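Long-range contacts in beta-glucosidase (Chaetomella raphigera, PDB 6JXG), which probably hydrolyses terminal, non-reducing beta-D-glucosyl residues with release of beta-D-glucose, a step in cellulose degradation: residues 360-365 with 374-379; 390-395 with 507-512. All coordinates share one frame; numbering follows the deposited sequence.

The two contacts illustrate how a long irregular connection can be fixed twice, once to itself and once to a distant part of its domain. Interaction 1 joins two parts of the loop between strand 351-355 and helix 396-406; it is partly buried and rests on one direct backbone bond, two bridging waters and the packing of N362 on T376. Interaction 2 ties the end of the same loop to the start of helix 511-519. It is buried, covers more surface, and replaces the waters with direct backbone bonds, a tyrosine–carboxylate bond and van der Waals packing. Their centres lie about 11 Å apart, and they touch: H378 NE2 probably hydrogen-bonds to S511 OG, while D361 and I360 pack against A395.

Interaction 1. Residues 360-365 with 374-379; sequences IDNPAG and CDTGHL
I360 meets H378 through the main chain: H378 N donates to I360 O at 2.8 Å, the N-H...O angle being 149° and the donor standing somewhat out of the carbonyl plane. H378 CB also lies against this oxygen, and with CG anti to the backbone N (chi1 -167°) the imidazole leads away from the contact, where its ND1 bonds to D358 O. At D361 and N362 the chain passes close to G377, whose backbone adopts a positive phi; any CB there would run into N362 N. Both segments belong to one loop without regular structure, following strand 351-355 in the family 3 C-terminal domain, and C374 is disulfide-bonded to C369 in the intervening part. N362 N is linked by a water to H378 O, and a second water sits 3.0 Å from both N362 ND2 and T376 O. The N362 amide slants across the T376 side chain, with ND2 3.7 Å from T376 CB and OD1 3.7 Å from T376 CG2. N362 OD1 also accepts from A364 N at 2.9 Å, the donor lying above the carbonyl plane: an Asx turn, within the type I beta turn that G365 N closes onto N362 O.

Interaction 2. Residues 390-395 with 507-512; sequences FPYLVA and SGQESG
V394 is gripped at both polar atoms of its backbone: its N donates to Q509 O at 2.9 Å in a nearly straight bond (164°), and its O accepts from G512 N at 2.8 Å. A CA-H...O contact from L393 also falls on Q509 O. G512 has to be bare, since a CB would collide with V394 O. The chain leading into helix 396-406 is thus laid along the type I turn G508-S511, which feeds helix 511-519, with E510 at its N-cap. Among polar side chains, Y392 OH donates to E510 OE2 in a very short bond (2.5 Å), the carboxylate plane turned 78° from the ring, and weakly accepts from Q509 NE2 at 3.0 Å. E510 OE1 turns to N513, and Q509 OE1 to A71 N. A phenylalanine in place of Y392 would probably leave E510 OE2 without this donor and cost the Q509 amide a weak partner. Van der Waals contacts surround these bonds. With CG between N and the carbonyl carbon (chi1 60°), the Y392 ring receives Q509 CB over one face. L393 CD1 approaches G508 O at 3.4 Å, while the F390 ring presents its edge to the G508–Q509 peptide.

Interaction 1. Residues 360-365 with 374-379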
loop_
_atom_site.group_PDB
_atom_site.type_symbol
_atom_site.label_atom_id
_atom_site.label_comp_id
_atom_site.label_asym_id
_atom_site.label_seq_id
_atom_site.Cartn_x
_atom_site.Cartn_y
_atom_site.Cartn_z
ATOM N N ILE A 360 20.753 8.967 -11.557
ATOM C CA ILE A 360 20.498 8.936 -13.008
ATOM C C ILE A 360 19.665 7.753 -13.419
ATOM O O ILE A 360 19.622 6.752 -12.720
ATOM C CB ILE A 360 21.820 8.891 -13.814
ATOM C CG1 ILE A 360 22.624 7.639 -13.431
ATOM C CG2 ILE A 360 22.531 10.227 -13.633
ATOM C CD1 ILE A 360 23.832 7.402 -14.292
ATOM N N ASP A 361 18.968 7.894 -14.539
ATOM C CA ASP A 361 18.210 6.775 -15.071
ATOM C C ASP A 361 19.185 5.616 -15.437
ATOM O O ASP A 361 20.334 5.858 -15.864
ATOM C CB ASP A 361 17.447 7.182 -16.306
ATOM C CG ASP A 361 16.128 7.916 -15.984
ATOM O OD1 ASP A 361 15.713 7.919 -14.826
ATOM O OD2 ASP A 361 15.538 8.447 -16.896
ATOM N N ASN A 362 18.693 4.403 -15.306
ATOM C CA ASN A 362 19.413 3.194 -15.654
ATOM C C ASN A 362 19.955 3.370 -17.052
ATOM O O ASN A 362 19.167 3.618 -17.948
ATOM C CB ASN A 362 18.500 1.991 -15.585
ATOM C CG ASN A 362 19.234 0.684 -15.917
ATOM O OD1 ASN A 362 20.346 0.689 -16.511
ATOM N ND2 ASN A 362 18.671 -0.418 -15.496
ATOM N N PRO A 363 21.293 3.335 -17.219
ATOM C CA PRO A 363 21.900 3.569 -18.545
ATOM C C PRO A 363 21.456 2.543 -19.584
ATOM O O PRO A 363 21.446 2.860 -20.725
ATOM C CB PRO A 363 23.417 3.422 -18.280
ATOM C CG PRO A 363 23.599 3.702 -16.835
ATOM C CD PRO A 363 22.306 3.334 -16.135
ATOM N N ALA A 364 21.089 1.337 -19.189
ATOM C CA ALA A 364 20.608 0.323 -20.149
ATOM C C ALA A 364 19.147 0.568 -20.567
ATOM O O ALA A 364 18.641 -0.094 -21.433
ATOM C CB ALA A 364 20.750 -1.060 -19.527
ATOM N N GLY A 365 18.443 1.464 -19.886
ATOM C CA GLY A 365 17.036 1.722 -20.159
ATOM C C GLY A 365 16.146 1.534 -18.911
ATOM O O GLY A 365 16.361 0.581 -18.123
ATOM N N CYS A 374 15.777 -5.368 -11.057
ATOM C CA CYS A 374 17.122 -4.992 -10.717
ATOM C C CYS A 374 17.064 -3.691 -9.903
ATOM O O CYS A 374 16.051 -2.932 -9.974
ATOM C CB CYS A 374 17.941 -4.753 -12.026
ATOM S SG CYS A 374 17.501 -3.289 -12.987
ATOM N N ASP A 375 18.197 -3.341 -9.262
ATOM C CA ASP A 375 18.339 -2.042 -8.577
ATOM C C ASP A 375 19.520 -1.314 -9.212
ATOM O O ASP A 375 20.598 -1.227 -8.625
ATOM C CB ASP A 375 18.556 -2.263 -7.085
ATOM C CG ASP A 375 18.667 -0.963 -6.279
ATOM O OD1 ASP A 375 18.238 0.070 -6.763
ATOM O OD2 ASP A 375 19.269 -0.981 -5.176
ATOM N N THR A 376 19.319 -0.863 -10.425
ATOM C CA THR A 376 20.363 -0.270 -11.261
ATOM C C THR A 376 19.838 1.072 -11.705
ATOM O O THR A 376 18.685 1.192 -12.153
ATOM C CB THR A 376 20.647 -1.151 -12.486
ATOM O OG1 THR A 376 21.111 -2.401 -12.008
ATOM C CG2 THR A 376 21.759 -0.549 -13.328
ATOM N N GLY A 377 20.654 2.102 -11.608
ATOM C CA GLY A 377 20.148 3.435 -11.742
ATOM C C GLY A 377 19.050 3.829 -10.719
ATOM O O GLY A 377 18.855 3.161 -9.711
ATOM N N HIS A 378 18.383 4.949 -11.004
ATOM C CA HIS A 378 17.347 5.499 -10.161
ATOM C C HIS A 378 16.244 4.525 -9.851
ATOM O O HIS A 378 15.703 3.912 -10.741
ATOM C CB HIS A 378 16.767 6.742 -10.750
ATOM C CG HIS A 378 15.947 7.480 -9.763
ATOM N ND1 HIS A 378 16.411 7.774 -8.498
ATOM C CD2 HIS A 378 14.668 7.913 -9.813
ATOM C CE1 HIS A 378 15.453 8.403 -7.832
ATOM N NE2 HIS A 378 14.388 8.481 -8.601
ATOM N N LEU A 379 15.973 4.352 -8.562
ATOM C CA LEU A 379 15.022 3.393 -8.113
ATOM C C LEU A 379 13.663 4.078 -7.861
ATOM O O LEU A 379 13.595 4.955 -6.971
ATOM C CB LEU A 379 15.491 2.713 -6.818
ATOM C CG LEU A 379 14.507 1.725 -6.206
ATOM C CD1 LEU A 379 14.395 0.486 -7.095
ATOM C CD2 LEU A 379 14.932 1.271 -4.854
HETATM O O HOH W 1 16.354 3.922 -13.571
HETATM O O HOH W 2 16.350 0.087 -13.596
#

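Interaction 2. Residues 390-395 with 507-512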
loop_
_atom_site.group_PDB
_atom_site.type_symbol
_atom_site.label_atom_id
_atom_site.label_comp_id
_atom_site.label_asym_id
_atom_site.label_seq_id
_atom_site.Cartn_x
_atom_site.Cartn_y
_atom_site.Cartn_z
ATOM N N PHE A 390 7.636 2.399 -17.235
ATOM C CA PHE A 390 7.680 3.829 -17.125
ATOM C C PHE A 390 7.507 4.440 -18.509
ATOM O O PHE A 390 8.195 3.997 -19.443
ATOM C CB PHE A 390 9.042 4.307 -16.625
ATOM C CG PHE A 390 9.383 3.872 -15.219
ATOM C CD1 PHE A 390 8.926 4.581 -14.168
ATOM C CD2 PHE A 390 10.211 2.765 -14.985
ATOM C CE1 PHE A 390 9.283 4.248 -12.868
ATOM C CE2 PHE A 390 10.577 2.417 -13.707
ATOM C CZ PHE A 390 10.096 3.150 -12.644
ATOM N N PRO A 391 6.608 5.442 -18.656
ATOM C CA PRO A 391 6.610 6.194 -19.940
ATOM C C PRO A 391 7.840 7.114 -20.046
ATOM O O PRO A 391 8.220 7.499 -21.135
ATOM C CB PRO A 391 5.328 7.043 -19.888
ATOM C CG PRO A 391 5.004 7.144 -18.431
ATOM C CD PRO A 391 5.620 5.965 -17.711
ATOM N N TYR A 392 8.448 7.404 -18.916
ATOM C CA TYR A 392 9.678 8.213 -18.774
ATOM C C TYR A 392 9.969 8.097 -17.276
ATOM O O TYR A 392 9.120 7.615 -16.519
ATOM C CB TYR A 392 9.436 9.678 -19.181
ATOM C CG TYR A 392 8.401 10.403 -18.390
ATOM C CD1 TYR A 392 8.712 11.028 -17.181
ATOM C CD2 TYR A 392 7.071 10.450 -18.810
ATOM C CE1 TYR A 392 7.752 11.661 -16.421
ATOM C CE2 TYR A 392 6.103 11.113 -18.060
ATOM C CZ TYR A 392 6.451 11.691 -16.834
ATOM O OH TYR A 392 5.467 12.354 -16.066
ATOM N N LEU A 393 11.169 8.423 -16.847
ATOM C CA LEU A 393 11.447 8.450 -15.388
ATOM C C LEU A 393 12.320 9.666 -15.165
ATOM O O LEU A 393 13.449 9.718 -15.689
ATOM C CB LEU A 393 12.144 7.166 -14.926
ATOM C CG LEU A 393 12.673 7.192 -13.473
ATOM C CD1 LEU A 393 11.538 7.466 -12.509
ATOM C CD2 LEU A 393 13.386 5.891 -13.147
ATOM N N VAL A 394 11.794 10.669 -14.470
ATOM C CA VAL A 394 12.612 11.824 -14.094
ATOM C C VAL A 394 13.606 11.422 -12.951
ATOM O O VAL A 394 13.205 11.223 -11.812
ATOM C CB VAL A 394 11.779 13.028 -13.648
ATOM C CG1 VAL A 394 12.722 14.200 -13.358
ATOM C CG2 VAL A 394 10.744 13.404 -14.673
ATOM N N ALA A 395 14.872 11.239 -13.300
ATOM C CA ALA A 395 15.874 10.952 -12.296
ATOM C C ALA A 395 16.275 12.209 -11.533
ATOM O O ALA A 395 16.117 13.298 -12.031
ATOM C CB ALA A 395 17.094 10.333 -12.931
ATOM N N SER A 507 8.873 6.255 -5.811
ATOM C CA SER A 507 7.834 7.232 -6.156
ATOM C C SER A 507 7.469 7.364 -7.626
ATOM O O SER A 507 6.798 8.318 -8.008
ATOM C CB SER A 507 8.163 8.631 -5.529
ATOM O OG SER A 507 9.331 9.247 -6.055
ATOM N N GLY A 508 7.795 6.362 -8.449
ATOM C CA GLY A 508 7.257 6.347 -9.787
ATOM C C GLY A 508 7.883 7.371 -10.704
ATOM O O GLY A 508 8.927 7.994 -10.380
ATOM N N GLN A 509 7.191 7.620 -11.823
ATOM C CA GLN A 509 7.770 8.355 -12.959
ATOM C C GLN A 509 8.213 9.771 -12.679
ATOM O O GLN A 509 9.196 10.265 -13.314
ATOM C CB GLN A 509 6.819 8.349 -14.166
ATOM C CG GLN A 509 5.510 9.155 -13.965
ATOM C CD GLN A 509 4.490 8.852 -15.038
ATOM O OE1 GLN A 509 4.252 7.689 -15.372
ATOM N NE2 GLN A 509 3.896 9.891 -15.607
ATOM N N GLU A 510 7.482 10.429 -11.781
ATOM C CA GLU A 510 7.819 11.804 -11.432
ATOM C C GLU A 510 8.801 11.983 -10.258
ATOM O O GLU A 510 9.096 13.123 -9.871
ATOM C CB GLU A 510 6.534 12.614 -11.208
ATOM C CG GLU A 510 5.869 12.956 -12.543
ATOM C CD GLU A 510 6.439 14.139 -13.289
ATOM O OE1 GLU A 510 6.898 15.149 -12.642
ATOM O OE2 GLU A 510 6.421 14.067 -14.541
ATOM N N SER A 511 9.392 10.886 -9.805
ATOM C CA SER A 511 10.306 10.857 -8.644
ATOM C C SER A 511 11.223 12.096 -8.521
ATOM O O SER A 511 11.173 12.834 -7.528
ATOM C CB SER A 511 11.171 9.563 -8.692
ATOM O OG SER A 511 12.086 9.502 -7.610
ATOM N N GLY A 512 12.092 12.279 -9.496
ATOM C CA GLY A 512 13.102 13.320 -9.441
ATOM C C GLY A 512 12.512 14.729 -9.435
ATOM O O GLY A 512 13.113 15.649 -8.828
#